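Local coordinates for protein P450 epoxidase (Sorangium cellulosum, PDB 1Q5E) that belongs to the cytochrome P450 family of haem-thiolate proteins and holds an iron protoporphyrin IX within a mainly helical fold, at residues A[301-306]-A[325-330]; A[65-70]-A[305-310]; A[55-60]-A[314-319]. All coordinates share one frame; numbering follows the deposited sequence.

Overall arrangement
All three contacts belong to the part of the P450 fold built round the mixed five-stranded sheet. Interactions 1 and 2 share strand 304-309, which has strand 325-329 on one edge and strand 67-68 on the other; their centres are about 12 Å apart. Interaction 3 lies about 13 Å from the centre of each and joins helix 55-62 to the loop between strands 304-309 and 325-329. In chain order helix 55-62 comes first, then strand 67-68, and after more than 230 residues strand 304-309, the loop and strand 325-329. Interactions 2 and 3 bring N-terminal elements against late ones; interactions 1 and 2 reach a haem propionate, while interaction 3 stays at the surface.

Interaction 1. Residues A[301-306]-A[325-330]; sequences LRIGTV and MVFLLI. With HEM (protoporphyrin IX containing Fe), chain B.
Leu328 N donates to Thr305 O at 2.8 Å, with an N-H...O angle of 160°, while the return bond from Thr305 N to Leu328 O is weak. Nearer the start of helix 330-333, Ile330 N reaches Ile303 O at 3.1 Å, tilted out of the carbonyl plane. Gly304 lies between these bonds, its CA set against Leu328 O.

Strands 304-309 and 325-329 are antiparallel neighbours in the mixed sheet that forms the beta-rich side of the cytochrome P450 fold; on the other side of strand 325-329, Phe327 bonds through its backbone to Trp50 and Leu52 of strand 49-52.

Among the apolar contacts, those of the strands divide between the two faces of the sheet. On the face bearing Val306 and Phe327, Val306 CG1 stands over the ring of Phe327 in a CH-pi contact, 3.8 Å from the centroid and 16° off the ring normal. Ile303 CD1 approaches the same ring obliquely, 3.5 Å from Phe327 CE2. On the other face Thr305 CG2 packs 3.6 Å from Leu328 CG. Past the strand ends, where the loop before strand 304-309 meets the start of helix 330-333, Leu301 CD1 touches Ile330 CD1 at 3.7 Å.

A further interaction is with the haem. With OG1 anti to the backbone N (chi1 -170°), Thr305 directs its hydroxyl at a propionate, donating a weak hydrogen bond from OG1 to HEM O2A over 3.0 Å.

Interaction 2. Residues A[65-70]-A[305-310]; sequences ERFAVS and TVRFAR. With HEM (protoporphyrin IX containing Fe), chain B.
Arg307 crosses Phe67 at about a right angle and passes Ala68 and Val69 on its way to the haem. Its CB lies 3.6 Å from Ala68 O and also approaches CD2 of the Phe67 ring. CG packs against the same carbonyl and stands 3.7 Å from Phe67 CB. A bend at chi2 (76°) turns the chain toward the haem, and CD is still near Ala68 O. NE, CZ and NH2 lie against Val69 CG1, which sits over the centre of one guanidinium face, 3.5 Å from Arg307 CZ, with the two side chains pointing the same way.

The backbones belong to the edge of the mixed sheet of the P450 fold, where the short outermost strand 67-68 runs antiparallel to 304-309. Ala68 and Phe308 form its hydrogen-bonded pair: Ala68 N to Phe308 O at 2.8 Å, and Phe308 N to Ala68 O at 2.9 Å, the latter donor standing above the carbonyl plane. The Phe308 ring turns its edge to Val69 O and meets Trp74 beyond the segments.

At its tip Arg307 grips a haem propionate. NH1 donates to HEM O1A over 3.1 Å at a nearly straight 166°, with that oxygen in the guanidinium plane, and adds a weak bond to HEM O2A. The arginine's charge would probably help balance that of the carboxylate. At the far, solvent-exposed end, Arg310 NH1 donates weakly to Glu65 O at 3.0 Å, while its NE forms a long, weak ion pair with Glu73.

Interaction 3. Residues A[55-60]-A[314-319]; sequences YHDVSA and EYCGAS
Tyr315 reaches from its loop to helix 55-62 and meets Asp57 and Ala60 with the hydroxyl end of its ring. This is the more closely packed half of the contact. Asp57 CB and Ala60 CB both lie at the ring edge, near its plane: Asp57 CB is 3.8 Å from Tyr315 CE2, and Ala60 CB is 4.3 Å from Tyr315 CZ. The helix is therefore touched by the rim of the ring, not by its face. Tyr315 OH donates a weak, 3.5 Å hydrogen bond to Asp57 O, which lies to one side of the C-O bond; the position of that acceptor is less certain. Tyr315 also touches Leu52 of strand 49-52.

The other half is loose and lies at the surface. With CG anti to its carbonyl carbon (chi1 -51°), Asp57 extends its carboxylate toward the exposed Cys316, whose SG comes to 3.6 Å from Asp57 OD1, a polar approach that is not a hydrogen bond. Even the nearest CA atoms, those of Asp57 and Cys316, remain 8.3 Å apart, and only 162 Å² is buried in all. Cys316 and Gly317 both have positive phi (50° and 69°), which marks a tight reversal in the loop. The contact joins the helix that follows strand 49-52, consistent with helix B of cytochromes P450, to the loop linking strands 304-309 and 325-329 of the same beta-rich region.

Interaction 1. Residues A[301-306]-A[325-330]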
# COMPACT_ATOMS: atom_id res chain seq x y z
N LEU A 301 5.44 -3.56 4.13
CA LEU A 301 6.56 -2.72 3.69
C LEU A 301 8.00 -3.32 3.86
O LEU A 301 8.20 -4.29 4.59
CB LEU A 301 6.51 -1.34 4.32
CG LEU A 301 5.19 -0.65 4.17
CD1 LEU A 301 5.16 0.45 5.17
CD2 LEU A 301 5.09 -0.15 2.77
N ARG A 302 8.96 -2.71 3.16
CA ARG A 302 10.38 -3.05 3.22
C ARG A 302 11.07 -2.11 4.19
O ARG A 302 11.82 -2.55 5.05
CB ARG A 302 11.03 -2.86 1.85
CG ARG A 302 12.36 -3.60 1.69
CD ARG A 302 12.88 -3.68 0.26
NE ARG A 302 12.24 -4.77 -0.48
CZ ARG A 302 12.73 -5.98 -0.55
NH1 ARG A 302 13.90 -6.24 0.04
NH2 ARG A 302 12.08 -6.92 -1.21
N ILE A 303 10.85 -0.81 4.02
CA ILE A 303 11.44 0.17 4.93
C ILE A 303 10.38 1.01 5.63
O ILE A 303 10.41 1.14 6.85
CB ILE A 303 12.41 1.10 4.21
CG1 ILE A 303 12.98 0.43 2.96
CG2 ILE A 303 13.51 1.57 5.18
CD1 ILE A 303 13.94 1.30 2.20
N GLY A 304 9.45 1.59 4.88
CA GLY A 304 8.42 2.39 5.53
C GLY A 304 7.88 3.49 4.64
O GLY A 304 7.57 3.28 3.46
N THR A 305 7.76 4.68 5.22
CA THR A 305 7.22 5.82 4.53
C THR A 305 8.25 6.96 4.63
O THR A 305 9.06 6.97 5.58
CB THR A 305 5.84 6.18 5.16
OG1 THR A 305 5.16 7.16 4.34
CG2 THR A 305 6.03 6.83 6.52
N VAL A 306 8.23 7.89 3.67
CA VAL A 306 9.27 8.93 3.58
C VAL A 306 8.84 10.36 3.78
O VAL A 306 7.85 10.83 3.20
CB VAL A 306 10.01 8.92 2.24
CG1 VAL A 306 10.66 7.57 2.01
CG2 VAL A 306 9.03 9.26 1.11
N MET A 325 16.15 13.63 3.43
CA MET A 325 15.13 12.60 3.50
C MET A 325 15.21 11.72 4.76
O MET A 325 16.30 11.39 5.21
CB MET A 325 15.19 11.73 2.24
CG MET A 325 13.99 10.82 2.07
SD MET A 325 14.20 9.64 0.73
CE MET A 325 15.56 8.69 1.38
N VAL A 326 14.05 11.33 5.30
CA VAL A 326 13.97 10.44 6.47
C VAL A 326 12.94 9.33 6.23
O VAL A 326 11.80 9.61 5.83
CB VAL A 326 13.56 11.18 7.78
CG1 VAL A 326 13.71 10.27 8.96
CG2 VAL A 326 14.37 12.43 8.00
N PHE A 327 13.36 8.08 6.48
CA PHE A 327 12.53 6.89 6.36
C PHE A 327 11.93 6.58 7.73
O PHE A 327 12.63 6.66 8.75
CB PHE A 327 13.38 5.70 5.92
CG PHE A 327 13.44 5.51 4.43
CD1 PHE A 327 14.40 6.16 3.66
CD2 PHE A 327 12.53 4.67 3.78
CE1 PHE A 327 14.46 5.99 2.28
CE2 PHE A 327 12.58 4.51 2.40
CZ PHE A 327 13.56 5.17 1.65
N LEU A 328 10.64 6.26 7.76
CA LEU A 328 10.02 5.84 9.01
C LEU A 328 9.89 4.32 9.00
O LEU A 328 9.05 3.77 8.28
CB LEU A 328 8.65 6.50 9.22
CG LEU A 328 8.52 7.98 8.82
CD1 LEU A 328 7.36 8.61 9.54
CD2 LEU A 328 9.78 8.72 9.11
N LEU A 329 10.75 3.66 9.76
CA LEU A 329 10.87 2.23 9.65
C LEU A 329 9.66 1.61 10.29
O LEU A 329 9.65 1.38 11.51
CB LEU A 329 12.15 1.69 10.28
CG LEU A 329 12.37 0.20 9.94
CD1 LEU A 329 12.80 0.10 8.53
CD2 LEU A 329 13.38 -0.46 10.85
N ILE A 330 8.65 1.35 9.45
CA ILE A 330 7.34 0.87 9.86
C ILE A 330 7.26 -0.59 10.29
O ILE A 330 6.51 -0.91 11.20
CB ILE A 330 6.24 1.23 8.81
CG1 ILE A 330 6.09 2.75 8.77
CG2 ILE A 330 4.89 0.61 9.20
CD1 ILE A 330 5.39 3.29 7.59
CHA HEM B . -1.80 6.42 1.69
CHB HEM B . -1.16 1.85 3.15
CHC HEM B . -4.84 0.55 0.28
CHD HEM B . -5.01 4.91 -1.56
C1A HEM B . -1.39 5.31 2.42
C2A HEM B . -0.44 5.37 3.51
C3A HEM B . -0.25 4.12 3.92
C4A HEM B . -1.08 3.23 3.11
CMA HEM B . 0.69 3.72 5.07
CAA HEM B . 0.18 6.68 4.08
CBA HEM B . 1.64 6.95 3.68
CGA HEM B . 2.10 8.26 4.31
O1A HEM B . 2.05 9.34 3.68
O2A HEM B . 2.55 8.25 5.48
C1B HEM B . -2.10 1.11 2.46
C2B HEM B . -2.32 -0.32 2.62
C3B HEM B . -3.33 -0.66 1.82
C4B HEM B . -3.78 0.53 1.16
CMB HEM B . -1.49 -1.27 3.53
CAB HEM B . -3.96 -2.04 1.61
CBB HEM B . -3.67 -3.11 2.36
C1C HEM B . -5.27 1.62 -0.44
C2C HEM B . -6.36 1.64 -1.43
C3C HEM B . -6.39 2.88 -1.93
C4C HEM B . -5.33 3.63 -1.28
CMC HEM B . -7.27 0.45 -1.78
CAC HEM B . -7.28 3.50 -2.96
CBC HEM B . -8.35 2.85 -3.46
C1D HEM B . -4.10 5.68 -0.88
C2D HEM B . -3.85 7.03 -1.30
C3D HEM B . -2.84 7.58 -0.30
C4D HEM B . -2.60 6.44 0.60
CMD HEM B . -4.50 7.70 -2.51
CAD HEM B . -2.28 9.05 -0.37
CBD HEM B . -2.69 9.86 0.86
CGD HEM B . -2.65 11.36 0.65
O1D HEM B . -3.69 11.95 0.24
O2D HEM B . -1.58 12.00 0.84
NA HEM B . -1.78 3.97 2.20
NB HEM B . -3.01 1.61 1.56
NC HEM B . -4.67 2.85 -0.36
ND HEM B . -3.37 5.36 0.27
FE HEM B . -3.35 3.47 1.05

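Interaction 2. Residues A[65-70]-A[305-310]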
# COMPACT_ATOMS: atom_id res chain seq x y z
N GLU A 65 4.29 18.90 11.51
CA GLU A 65 4.15 19.85 10.41
C GLU A 65 5.52 20.39 10.04
O GLU A 65 5.65 21.20 9.11
CB GLU A 65 3.22 20.99 10.82
CG GLU A 65 1.97 20.52 11.56
CD GLU A 65 2.17 20.29 13.08
OE1 GLU A 65 3.19 19.64 13.50
OE2 GLU A 65 1.29 20.73 13.86
N ARG A 66 6.53 19.96 10.77
CA ARG A 66 7.88 20.42 10.53
C ARG A 66 8.47 19.65 9.36
O ARG A 66 9.33 20.13 8.65
CB ARG A 66 8.74 20.25 11.80
CG ARG A 66 9.71 21.41 12.06
CD ARG A 66 9.77 21.83 13.51
NE ARG A 66 9.44 20.76 14.44
CZ ARG A 66 10.22 19.72 14.71
NH1 ARG A 66 11.40 19.59 14.11
NH2 ARG A 66 9.83 18.80 15.59
N PHE A 67 7.99 18.43 9.18
CA PHE A 67 8.40 17.59 8.06
C PHE A 67 7.50 17.79 6.85
O PHE A 67 6.49 18.44 6.93
CB PHE A 67 8.37 16.14 8.48
CG PHE A 67 9.39 15.81 9.52
CD1 PHE A 67 9.18 16.16 10.83
CD2 PHE A 67 10.57 15.17 9.16
CE1 PHE A 67 10.13 15.86 11.78
CE2 PHE A 67 11.53 14.86 10.11
CZ PHE A 67 11.32 15.20 11.42
N ALA A 68 7.89 17.23 5.72
CA ALA A 68 7.11 17.37 4.51
C ALA A 68 7.11 16.02 3.81
O ALA A 68 7.77 15.09 4.27
CB ALA A 68 7.73 18.44 3.62
N VAL A 69 6.38 15.91 2.71
CA VAL A 69 6.32 14.66 2.01
C VAL A 69 6.92 14.85 0.65
O VAL A 69 7.15 13.87 -0.06
CB VAL A 69 4.87 14.20 1.79
CG1 VAL A 69 4.27 13.66 3.10
CG2 VAL A 69 4.05 15.34 1.26
N SER A 70 7.16 16.11 0.30
CA SER A 70 7.50 16.50 -1.07
C SER A 70 8.96 16.86 -1.26
O SER A 70 9.78 16.64 -0.37
CB SER A 70 6.58 17.63 -1.58
OG SER A 70 6.79 18.88 -0.92
N THR A 305 7.76 4.68 5.22
CA THR A 305 7.22 5.82 4.53
C THR A 305 8.25 6.96 4.63
O THR A 305 9.06 6.97 5.58
CB THR A 305 5.84 6.18 5.16
OG1 THR A 305 5.16 7.16 4.34
CG2 THR A 305 6.03 6.83 6.52
N VAL A 306 8.23 7.89 3.67
CA VAL A 306 9.27 8.93 3.58
C VAL A 306 8.84 10.36 3.78
O VAL A 306 7.85 10.83 3.20
CB VAL A 306 10.01 8.92 2.24
CG1 VAL A 306 10.66 7.57 2.01
CG2 VAL A 306 9.03 9.26 1.11
N ARG A 307 9.63 11.05 4.60
CA ARG A 307 9.41 12.44 4.96
C ARG A 307 10.71 13.24 4.75
O ARG A 307 11.78 12.78 5.16
CB ARG A 307 8.99 12.54 6.43
CG ARG A 307 7.56 13.00 6.66
CD ARG A 307 6.53 11.90 6.40
NE ARG A 307 5.17 12.40 6.57
CZ ARG A 307 4.10 11.84 6.05
NH1 ARG A 307 4.23 10.75 5.31
NH2 ARG A 307 2.91 12.38 6.27
N PHE A 308 10.60 14.41 4.13
CA PHE A 308 11.75 15.29 3.92
C PHE A 308 11.69 16.48 4.87
O PHE A 308 10.62 17.05 5.09
CB PHE A 308 11.80 15.78 2.46
CG PHE A 308 11.74 14.67 1.45
CD1 PHE A 308 12.90 14.06 1.00
CD2 PHE A 308 10.54 14.22 0.96
CE1 PHE A 308 12.85 13.05 0.08
CE2 PHE A 308 10.50 13.20 0.03
CZ PHE A 308 11.65 12.61 -0.39
N ALA A 309 12.82 16.85 5.47
CA ALA A 309 12.79 17.94 6.45
C ALA A 309 12.67 19.28 5.74
O ALA A 309 13.08 19.42 4.58
CB ALA A 309 13.99 17.91 7.37
N ARG A 310 12.07 20.24 6.43
CA ARG A 310 11.86 21.56 5.87
C ARG A 310 12.95 22.51 6.33
O ARG A 310 13.50 23.26 5.53
CB ARG A 310 10.48 22.06 6.24
CG ARG A 310 9.40 21.04 5.87
CD ARG A 310 7.98 21.54 6.07
NE ARG A 310 7.89 22.97 5.84
CZ ARG A 310 6.90 23.74 6.25
NH1 ARG A 310 5.88 23.22 6.92
NH2 ARG A 310 6.93 25.04 5.99
CHA HEM B . -1.80 6.42 1.69
CHB HEM B . -1.16 1.85 3.15
CHC HEM B . -4.84 0.55 0.28
CHD HEM B . -5.01 4.91 -1.56
C1A HEM B . -1.39 5.31 2.42
C2A HEM B . -0.44 5.37 3.51
C3A HEM B . -0.25 4.12 3.92
C4A HEM B . -1.08 3.23 3.11
CMA HEM B . 0.69 3.72 5.07
CAA HEM B . 0.18 6.68 4.08
CBA HEM B . 1.64 6.95 3.68
CGA HEM B . 2.10 8.26 4.31
O1A HEM B . 2.05 9.34 3.68
O2A HEM B . 2.55 8.25 5.48
C1B HEM B . -2.10 1.11 2.46
C2B HEM B . -2.32 -0.32 2.62
C3B HEM B . -3.33 -0.66 1.82
C4B HEM B . -3.78 0.53 1.16
CMB HEM B . -1.49 -1.27 3.53
CAB HEM B . -3.96 -2.04 1.61
CBB HEM B . -3.67 -3.11 2.36
C1C HEM B . -5.27 1.62 -0.44
C2C HEM B . -6.36 1.64 -1.43
C3C HEM B . -6.39 2.88 -1.93
C4C HEM B . -5.33 3.63 -1.28
CMC HEM B . -7.27 0.45 -1.78
CAC HEM B . -7.28 3.50 -2.96
CBC HEM B . -8.35 2.85 -3.46
C1D HEM B . -4.10 5.68 -0.88
C2D HEM B . -3.85 7.03 -1.30
C3D HEM B . -2.84 7.58 -0.30
C4D HEM B . -2.60 6.44 0.60
CMD HEM B . -4.50 7.70 -2.51
CAD HEM B . -2.28 9.05 -0.37
CBD HEM B . -2.69 9.86 0.86
CGD HEM B . -2.65 11.36 0.65
O1D HEM B . -3.69 11.95 0.24
O2D HEM B . -1.58 12.00 0.84
NA HEM B . -1.78 3.97 2.20
NB HEM B . -3.01 1.61 1.56
NC HEM B . -4.67 2.85 -0.36
ND HEM B . -3.37 5.36 0.27
FE HEM B . -3.35 3.47 1.05

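Interaction 3. Residues A[55-60]-A[314-319]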
# COMPACT_ATOMS: atom_id res chain seq x y z
N TYR A 55 8.79 3.45 17.94
CA TYR A 55 7.40 3.80 17.73
C TYR A 55 7.03 5.28 17.91
O TYR A 55 6.58 5.92 16.98
CB TYR A 55 6.52 2.91 18.63
CG TYR A 55 5.07 3.07 18.32
CD1 TYR A 55 4.44 2.27 17.38
CD2 TYR A 55 4.33 4.08 18.93
CE1 TYR A 55 3.10 2.47 17.08
CE2 TYR A 55 3.00 4.26 18.65
CZ TYR A 55 2.40 3.45 17.73
OH TYR A 55 1.09 3.67 17.46
N HIS A 56 7.18 5.82 19.12
CA HIS A 56 6.71 7.18 19.42
C HIS A 56 7.44 8.28 18.65
O HIS A 56 6.93 9.39 18.51
CB HIS A 56 6.81 7.50 20.90
CG HIS A 56 5.91 6.68 21.76
ND1 HIS A 56 6.28 5.45 22.28
CD2 HIS A 56 4.65 6.91 22.21
CE1 HIS A 56 5.28 4.95 23.00
NE2 HIS A 56 4.29 5.82 22.97
N ASP A 57 8.65 7.98 18.17
CA ASP A 57 9.31 8.92 17.30
C ASP A 57 8.75 8.80 15.88
O ASP A 57 8.45 9.82 15.22
CB ASP A 57 10.83 8.71 17.29
CG ASP A 57 11.43 8.66 18.70
OD1 ASP A 57 11.06 9.49 19.55
OD2 ASP A 57 12.32 7.82 19.00
N VAL A 58 8.62 7.56 15.40
CA VAL A 58 7.97 7.32 14.10
C VAL A 58 6.60 8.00 13.97
O VAL A 58 6.28 8.59 12.95
CB VAL A 58 7.78 5.81 13.81
CG1 VAL A 58 6.63 5.60 12.80
CG2 VAL A 58 9.09 5.18 13.29
N SER A 59 5.80 7.92 15.04
CA SER A 59 4.43 8.44 15.03
C SER A 59 4.33 9.93 15.05
O SER A 59 3.42 10.50 14.47
CB SER A 59 3.66 7.90 16.24
OG SER A 59 2.37 8.46 16.29
N ALA A 60 5.25 10.56 15.77
CA ALA A 60 5.26 11.99 15.99
C ALA A 60 5.60 12.72 14.69
O ALA A 60 5.09 13.81 14.40
CB ALA A 60 6.28 12.28 17.03
N GLU A 314 17.21 18.83 15.33
CA GLU A 314 17.92 17.67 15.87
C GLU A 314 16.99 16.71 16.62
O GLU A 314 17.07 16.57 17.84
CB GLU A 314 19.06 18.09 16.80
CG GLU A 314 20.43 18.09 16.13
CD GLU A 314 21.51 18.67 17.04
OE1 GLU A 314 22.70 18.67 16.63
OE2 GLU A 314 21.15 19.11 18.16
N TYR A 315 16.12 16.05 15.85
CA TYR A 315 15.22 15.01 16.35
C TYR A 315 16.03 13.89 16.99
O TYR A 315 16.73 13.13 16.30
CB TYR A 315 14.33 14.47 15.19
CG TYR A 315 12.94 14.00 15.63
CD1 TYR A 315 11.99 14.91 16.07
CD2 TYR A 315 12.60 12.64 15.60
CE1 TYR A 315 10.74 14.49 16.48
CE2 TYR A 315 11.32 12.22 16.01
CZ TYR A 315 10.41 13.16 16.45
OH TYR A 315 9.15 12.79 16.87
N CYS A 316 15.92 13.79 18.31
CA CYS A 316 16.54 12.70 19.05
C CYS A 316 18.03 12.51 18.67
O CYS A 316 18.43 11.42 18.22
CB CYS A 316 15.76 11.39 18.81
SG CYS A 316 14.01 11.45 19.29
N GLY A 317 18.82 13.57 18.84
CA GLY A 317 20.25 13.52 18.59
C GLY A 317 20.64 13.36 17.13
O GLY A 317 21.36 12.45 16.76
N ALA A 318 20.18 14.27 16.30
CA ALA A 318 20.54 14.21 14.89
C ALA A 318 20.12 15.47 14.10
O ALA A 318 18.96 15.64 13.72
CB ALA A 318 19.95 12.95 14.27
N SER A 319 21.09 16.36 13.89
CA SER A 319 20.94 17.54 13.05
C SER A 319 20.75 17.06 11.62
O SER A 319 21.54 16.22 11.13
CB SER A 319 22.20 18.38 13.11
OG SER A 319 23.32 17.55 12.79